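Local coordinates for protein isomaltodextranase (PDB 5AWO) that hydrolyses the alpha-1,6-glucosidic linkages of polysaccharides, releasing isomaltose units one after another from the non-reducing ends, at residues Asn28-Phe31 against Thr32-Ala36; Thr322-Ser325 against Asp326-Lys330; Ala346-Tyr349 against Gln350-Gly353. One frame throughout, in Å; residues are numbered along the deposited sequence.

Interaction 1. Residues Asn28-Phe31 against Thr32-Ala36; sequences NSVF and TRSGA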
loop_
_atom_site.group_PDB
_atom_site.type_symbol
_atom_site.label_atom_id
_atom_site.label_comp_id
_atom_site.label_asym_id
_atom_site.label_seq_id
_atom_site.Cartn_x
_atom_site.Cartn_y
_atom_site.Cartn_z
ATOM N N ASN A 28 1.078 -8.573 -6.839
ATOM C CA ASN A 28 0.055 -9.483 -6.313
ATOM C C ASN A 28 0.597 -10.437 -5.271
ATOM O O ASN A 28 0.266 -11.655 -5.259
ATOM C CB ASN A 28 -0.537 -10.252 -7.528
ATOM C CG ASN A 28 -1.746 -11.087 -7.197
ATOM O OD1 ASN A 28 -2.652 -10.699 -6.452
ATOM N ND2 ASN A 28 -1.789 -12.274 -7.806
ATOM N N SER A 29 1.420 -9.916 -4.366
ATOM C CA SER A 29 2.062 -10.735 -3.349
ATOM C C SER A 29 1.132 -11.014 -2.156
ATOM O O SER A 29 0.116 -10.368 -1.969
ATOM C CB SER A 29 3.318 -10.062 -2.831
ATOM O OG SER A 29 2.976 -9.127 -1.797
ATOM N N VAL A 30 1.546 -11.964 -1.313
ATOM C CA VAL A 30 0.833 -12.264 -0.096
ATOM C C VAL A 30 0.700 -11.009 0.788
ATOM O O VAL A 30 -0.265 -10.875 1.539
ATOM C CB VAL A 30 1.524 -13.439 0.652
ATOM C CG1 VAL A 30 2.954 -13.122 1.054
ATOM C CG2 VAL A 30 0.688 -13.923 1.817
ATOM N N PHE A 31 1.672 -10.099 0.710
ATOM C CA PHE A 31 1.593 -8.886 1.527
ATOM C C PHE A 31 0.411 -8.006 1.148
ATOM O O PHE A 31 -0.386 -7.616 2.025
ATOM C CB PHE A 31 2.884 -8.088 1.419
ATOM C CG PHE A 31 4.053 -8.779 2.046
ATOM C CD1 PHE A 31 4.267 -8.739 3.419
ATOM C CD2 PHE A 31 4.950 -9.471 1.253
ATOM C CE1 PHE A 31 5.340 -9.402 3.984
ATOM C CE2 PHE A 31 6.023 -10.116 1.813
ATOM C CZ PHE A 31 6.221 -10.083 3.174
ATOM N N THR A 32 0.257 -7.676 -0.118
ATOM C CA THR A 32 -0.849 -6.819 -0.497
ATOM C C THR A 32 -2.181 -7.559 -0.495
ATOM O O THR A 32 -3.239 -6.947 -0.362
ATOM C CB THR A 32 -0.659 -6.161 -1.864
ATOM O OG1 THR A 32 -0.541 -7.181 -2.869
ATOM C CG2 THR A 32 0.564 -5.248 -1.874
ATOM N N ARG A 33 -2.149 -8.882 -0.686
ATOM C CA ARG A 33 -3.390 -9.648 -0.643
ATOM C C ARG A 33 -3.932 -9.891 0.748
ATOM O O ARG A 33 -5.133 -10.093 0.918
ATOM C CB ARG A 33 -3.154 -10.989 -1.352
ATOM C CG ARG A 33 -2.854 -10.840 -2.827
ATOM C CD ARG A 33 -2.375 -12.149 -3.462
ATOM N NE ARG A 33 -3.388 -13.198 -3.360
ATOM C CZ ARG A 33 -4.404 -13.337 -4.205
ATOM N NH1 ARG A 33 -4.582 -12.526 -5.237
ATOM N NH2 ARG A 33 -5.297 -14.288 -3.980
ATOM N N SER A 34 -3.049 -9.894 1.751
ATOM C CA SER A 34 -3.429 -10.295 3.107
ATOM C C SER A 34 -3.971 -9.168 3.977
ATOM O O SER A 34 -4.517 -9.457 5.044
ATOM C CB SER A 34 -2.265 -10.959 3.863
ATOM O OG SER A 34 -1.861 -12.153 3.216
ATOM N N GLY A 35 -3.845 -7.923 3.551
ATOM C CA GLY A 35 -4.294 -6.825 4.405
ATOM C C GLY A 35 -3.601 -5.521 4.139
ATOM O O GLY A 35 -3.165 -5.211 3.022
ATOM N N ALA A 36 -3.475 -4.785 5.244
ATOM C CA ALA A 36 -2.942 -3.438 5.256
ATOM C C ALA A 36 -1.440 -3.441 5.480
ATOM O O ALA A 36 -0.784 -4.485 5.589
ATOM C CB ALA A 36 -3.640 -2.640 6.334
HETATM O O HOH W 1 1.924 -7.046 -4.182
HETATM O O HOH W 2 -0.714 -7.229 4.747
#

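Interaction 2. Residues Thr322-Ser325 against Asp326-Lys330; sequences TFAS and DEERK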
loop_
_atom_site.group_PDB
_atom_site.type_symbol
_atom_site.label_atom_id
_atom_site.label_comp_id
_atom_site.label_asym_id
_atom_site.label_seq_id
_atom_site.Cartn_x
_atom_site.Cartn_y
_atom_site.Cartn_z
ATOM N N THR A 322 5.518 16.044 16.986
ATOM C CA THR A 322 5.629 17.226 16.129
ATOM C C THR A 322 4.317 17.966 15.895
ATOM O O THR A 322 4.329 19.032 15.288
ATOM C CB THR A 322 6.247 16.903 14.757
ATOM O OG1 THR A 322 5.352 16.104 13.963
ATOM C CG2 THR A 322 7.586 16.197 14.918
ATOM N N PHE A 323 3.205 17.364 16.295
ATOM C CA PHE A 323 1.892 17.976 16.158
ATOM C C PHE A 323 1.585 18.877 17.347
ATOM O O PHE A 323 2.223 18.783 18.394
ATOM C CB PHE A 323 0.817 16.911 15.938
ATOM C CG PHE A 323 0.926 16.255 14.567
ATOM C CD1 PHE A 323 1.808 15.200 14.336
ATOM C CD2 PHE A 323 0.200 16.748 13.505
ATOM C CE1 PHE A 323 1.941 14.672 13.045
ATOM C CE2 PHE A 323 0.330 16.214 12.244
ATOM C CZ PHE A 323 1.193 15.171 12.004
ATOM N N ALA A 324 0.562 19.712 17.185
ATOM C CA ALA A 324 0.263 20.809 18.110
ATOM C C ALA A 324 -0.737 20.414 19.166
ATOM O O ALA A 324 -0.879 21.121 20.161
ATOM C CB ALA A 324 -0.237 21.994 17.327
ATOM N N SER A 325 -1.466 19.323 18.961
ATOM C CA SER A 325 -2.495 18.908 19.888
ATOM C C SER A 325 -2.747 17.426 19.777
ATOM O O SER A 325 -2.403 16.773 18.758
ATOM C CB SER A 325 -3.798 19.650 19.594
ATOM O OG SER A 325 -4.332 19.159 18.355
ATOM N N ASP A 326 -3.412 16.884 20.787
ATOM C CA ASP A 326 -3.838 15.507 20.772
ATOM C C ASP A 326 -4.879 15.227 19.713
ATOM O O ASP A 326 -4.857 14.133 19.156
ATOM C CB ASP A 326 -4.379 15.076 22.132
ATOM C CG ASP A 326 -3.319 15.050 23.216
ATOM O OD1 ASP A 326 -2.105 15.030 22.931
ATOM O OD2 ASP A 326 -3.691 15.101 24.424
ATOM N N GLU A 327 -5.743 16.188 19.395
ATOM C CA GLU A 327 -6.657 15.980 18.282
ATOM C C GLU A 327 -5.912 15.800 16.968
ATOM O O GLU A 327 -6.290 14.958 16.154
ATOM C CB GLU A 327 -7.721 17.074 18.174
ATOM C CG GLU A 327 -8.716 17.126 19.340
ATOM C CD GLU A 327 -9.525 15.848 19.580
ATOM O OE1 GLU A 327 -9.837 15.052 18.645
ATOM O OE2 GLU A 327 -9.876 15.593 20.761
ATOM N N GLU A 328 -4.874 16.581 16.712
ATOM C CA GLU A 328 -4.084 16.381 15.510
ATOM C C GLU A 328 -3.393 15.005 15.498
ATOM O O GLU A 328 -3.315 14.352 14.468
ATOM C CB GLU A 328 -3.017 17.473 15.374
ATOM C CG GLU A 328 -3.574 18.847 15.006
ATOM C CD GLU A 328 -2.514 19.916 14.763
ATOM O OE1 GLU A 328 -1.320 19.609 14.996
ATOM O OE2 GLU A 328 -2.877 21.019 14.263
ATOM N N ARG A 329 -2.882 14.575 16.648
ATOM C CA ARG A 329 -2.230 13.270 16.737
ATOM C C ARG A 329 -3.219 12.166 16.393
ATOM O O ARG A 329 -2.882 11.241 15.636
ATOM C CB ARG A 329 -1.631 13.037 18.117
ATOM C CG ARG A 329 -0.386 13.837 18.393
ATOM C CD ARG A 329 0.110 13.666 19.840
ATOM N NE ARG A 329 -0.221 14.806 20.687
ATOM C CZ ARG A 329 0.371 15.992 20.619
ATOM N NH1 ARG A 329 -0.015 16.988 21.426
ATOM N NH2 ARG A 329 1.336 16.232 19.736
ATOM N N LYS A 330 -4.441 12.238 16.903
ATOM C CA LYS A 330 -5.437 11.237 16.558
ATOM C C LYS A 330 -5.752 11.272 15.058
ATOM O O LYS A 330 -5.905 10.222 14.415
ATOM C CB LYS A 330 -6.724 11.416 17.369
ATOM C CG LYS A 330 -6.582 10.988 18.830
ATOM C CD LYS A 330 -7.840 11.185 19.666
ATOM C CE LYS A 330 -8.226 12.625 19.848
ATOM N NZ LYS A 330 -9.388 12.682 20.783
HETATM O O HOH W 3 1.964 19.016 21.319
#

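Interaction 3. Residues Ala346-Tyr349 against Gln350-Gly353; sequences ADTY and QQIG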
loop_
_atom_site.group_PDB
_atom_site.type_symbol
_atom_site.label_atom_id
_atom_site.label_comp_id
_atom_site.label_asym_id
_atom_site.label_seq_id
_atom_site.Cartn_x
_atom_site.Cartn_y
_atom_site.Cartn_z
ATOM N N ALA A 346 7.930 7.101 14.123
ATOM C CA ALA A 346 9.269 7.685 14.090
ATOM C C ALA A 346 9.638 8.433 15.367
ATOM O O ALA A 346 10.789 8.836 15.508
ATOM C CB ALA A 346 9.481 8.575 12.875
ATOM N N ASP A 347 8.708 8.637 16.297
ATOM C CA ASP A 347 9.124 9.160 17.605
ATOM C C ASP A 347 10.200 8.248 18.181
ATOM O O ASP A 347 10.040 7.022 18.197
ATOM C CB ASP A 347 7.944 9.179 18.575
ATOM C CG ASP A 347 6.818 10.047 18.078
ATOM O OD1 ASP A 347 6.030 9.587 17.205
ATOM O OD2 ASP A 347 6.737 11.198 18.558
ATOM N N THR A 348 11.263 8.863 18.686
ATOM C CA THR A 348 12.262 8.139 19.459
ATOM C C THR A 348 11.817 8.053 20.919
ATOM O O THR A 348 10.827 8.673 21.329
ATOM C CB THR A 348 13.607 8.877 19.468
ATOM O OG1 THR A 348 13.425 10.103 20.174
ATOM C CG2 THR A 348 14.126 9.179 18.071
ATOM N N TYR A 349 12.575 7.316 21.733
ATOM C CA TYR A 349 12.296 7.181 23.164
ATOM C C TYR A 349 12.360 8.546 23.845
ATOM O O TYR A 349 11.650 8.772 24.834
ATOM C CB TYR A 349 13.234 6.150 23.836
ATOM C CG TYR A 349 14.683 6.553 23.984
ATOM C CD1 TYR A 349 15.143 7.190 25.142
ATOM C CD2 TYR A 349 15.612 6.248 22.995
ATOM C CE1 TYR A 349 16.475 7.558 25.263
ATOM C CE2 TYR A 349 16.940 6.587 23.125
ATOM C CZ TYR A 349 17.369 7.231 24.265
ATOM O OH TYR A 349 18.703 7.585 24.376
ATOM N N GLN A 350 13.158 9.475 23.331
ATOM C CA GLN A 350 13.203 10.829 23.912
ATOM C C GLN A 350 12.033 11.694 23.491
ATOM O O GLN A 350 11.615 12.568 24.250
ATOM C CB GLN A 350 14.476 11.577 23.545
ATOM C CG GLN A 350 15.745 10.917 24.037
ATOM C CD GLN A 350 16.449 10.166 22.949
ATOM O OE1 GLN A 350 15.809 9.607 22.040
ATOM N NE2 GLN A 350 17.774 10.162 23.003
ATOM N N GLN A 351 11.506 11.464 22.294
ATOM C CA GLN A 351 10.460 12.321 21.739
ATOM C C GLN A 351 9.074 11.894 22.143
ATOM O O GLN A 351 8.151 12.714 22.116
ATOM C CB GLN A 351 10.524 12.299 20.211
ATOM C CG GLN A 351 11.721 12.996 19.618
ATOM C CD GLN A 351 11.983 12.611 18.162
ATOM O OE1 GLN A 351 11.536 11.556 17.691
ATOM N NE2 GLN A 351 12.705 13.466 17.445
ATOM N N ILE A 352 8.892 10.623 22.463
ATOM C CA ILE A 352 7.548 10.062 22.628
ATOM C C ILE A 352 6.746 10.801 23.716
ATOM O O ILE A 352 5.536 11.014 23.564
ATOM C CB ILE A 352 7.540 8.525 22.851
ATOM C CG1 ILE A 352 6.133 7.925 22.730
ATOM C CG2 ILE A 352 8.139 8.144 24.205
ATOM C CD1 ILE A 352 5.499 8.064 21.350
ATOM N N GLY A 353 7.414 11.227 24.786
ATOM C CA GLY A 353 6.718 11.978 25.841
ATOM C C GLY A 353 5.527 11.196 26.362
ATOM O O GLY A 353 5.667 10.020 26.693
HETATM O O HOH W 4 9.972 10.590 26.122
#

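Interaction 1. Residues Asn28-Phe31 against Thr32-Ala36
Asn28 OD1 meets the edge of the Arg33 guanidinium, the two side chains crossing obliquely five residues apart. NH1 of Arg33 gives its proton to Asn28 OD1 at 2.9 Å, with an N-H...O angle of 156°. The nitrogen comes in on a lone pair in the amide plane; even so, the two flat groups stand almost perpendicular. The arginine chain runs past Asn28 O, CD 3.2 Å from it, and then bends at chi3 (61°), turning the guanidinium so that NH1 faces Asn28 OD1. The remaining guanidinium nitrogens face the carbohydrate-binding module, NH2 in a salt bridge with Glu549 and NE on Ala551 O.

Among the backbone bonds, Arg33 N donates to Ser29 O at 3.0 Å, the first turn of the short helix 30-34, which leads into strand 39-42 of the TIM barrel. Ser29 is the N-cap: its OG lies between backbone N and carbonyl carbon and accepts a weak capping bond from Phe31 N at 3.0 Å. The same OG is bonded to Asp262, probably the catalytic proton donor, and the Phe31 side chain also touches that aspartate, which is consistent with a place for this helix start at the edge of the active site.

Hydroxyls finish the turn. Ser34 OG folds back to donate to Val30 O at 2.6 Å, tilted 22° from the carbonyl plane, and Ser34 N adds a weak bond to the same oxygen. Close by, Val30 CG2 packs 3.4 Å from that hydroxyl. A water links Ser29 to Thr32, accepting from Ser29 N and lying 2.8 Å from Thr32 OG1. At the far end Gly35 leaves the helix with positive phi, in a conformation where a side chain would collide with the carbonyl oxygen of Ser34.

Interaction 2. Residues Thr322-Ser325 against Asp326-Lys330
The guanidinium of Arg329 has Ser325 O over one face, 3.4 Å above the plane and near its centre, while Asp326 OD1 and a water lie in plane at its edge. Glu328 OE1 meets the edge of the Phe323 ring, 3.6 Å from CD2, with ring and carboxylate nearly perpendicular. All of this surrounds the N-cap of helix 326-339, which follows barrel strand 312-314. Ser325 caps it: OG accepts from Glu328 N at 3.1 Å in a fairly straight bond (166°), and the carbonyl of Ser325 takes Arg329 N. Glu328 answers one residue further back, its extended chain placing OE1 2.9 Å from Ala324 N, which approaches from above the carboxylate plane. The other oxygen, OE2, bonds His458 of the C-terminal beta sandwich, so this glutamate ties the helix start to the neighbouring domain.

Arg329 holds Asp326 side-on in a salt bridge, NE and NH1 both on OD1, NE meeting OD1 on its anti lone pair at 2.9 Å. NH2 turns the opposite way, to Ala320 O and to Phe323 O at 3.0 Å, standing well above the plane of the Phe323 carbonyl.

Interaction 3. Residues Ala346-Tyr349 against Gln350-Gly353
From Thr348 the chain winds through one helix-like turn, Thr348 O accepting from Ile352 N at 3.0 Å and, weakly, from Gln351 N. Thr348 OG1 completes an ST motif: set between its own backbone N and carbonyl carbon (chi1 66°), it accepts from Gln351 N at 3.2 Å and weakly from Gln350 N. Gln351 returns the favour with its side chain, OE1 taking Thr348 N at 2.9 Å, tilted from the amide plane.

The Gln350 amide lies flat on the Tyr349 ring, the planes 14° apart, with OE1 3.3 Å above the ring centre and CG making a CH-pi contact to the same ring. The bend at chi2 folds the amide over. Tyr349 OH and Gln350 NE2 then bond different oxygens of the Glu58 carboxylate. A serine in place of Tyr349 would probably leave the Gln350 amide without the ring it lies on, and Glu58 without its hydroxyl partner. Beside the turn, Ile352 CD1 packs 3.9 Å from Asp347 CB, the side chains crossing at about a right angle.

The loop follows strand 343-345, the last of the barrel, and rests Tyr349 on Val61 and Trp65 of helix 56-68 while Gln351 NE2 reaches Gly45 O of helix 44-50.

All three are partly buried turns around the TIM barrel. Interaction 1, close to the centre of the molecule and with no exposed residue among those that touch, adjoins the active site and the carbohydrate-binding module; its nearest atoms are about 15 Å from interaction 2 and 17 Å from interaction 3. Those two lie further out and include exposed residues, Ala324 and Asp326 in one, Gln350 in the other. They are about 5 Å apart at their nearest atoms, and both use Ala320, whose O bonds Arg329 and whose N bonds Asp347. Hydroxyls organise every turn. Interaction 1 sends its arginine's charge to another domain, interaction 2 pairs its arginine locally, and interaction 3 relies within its own turn on neutral amides, a hydroxyl and a stacked ring.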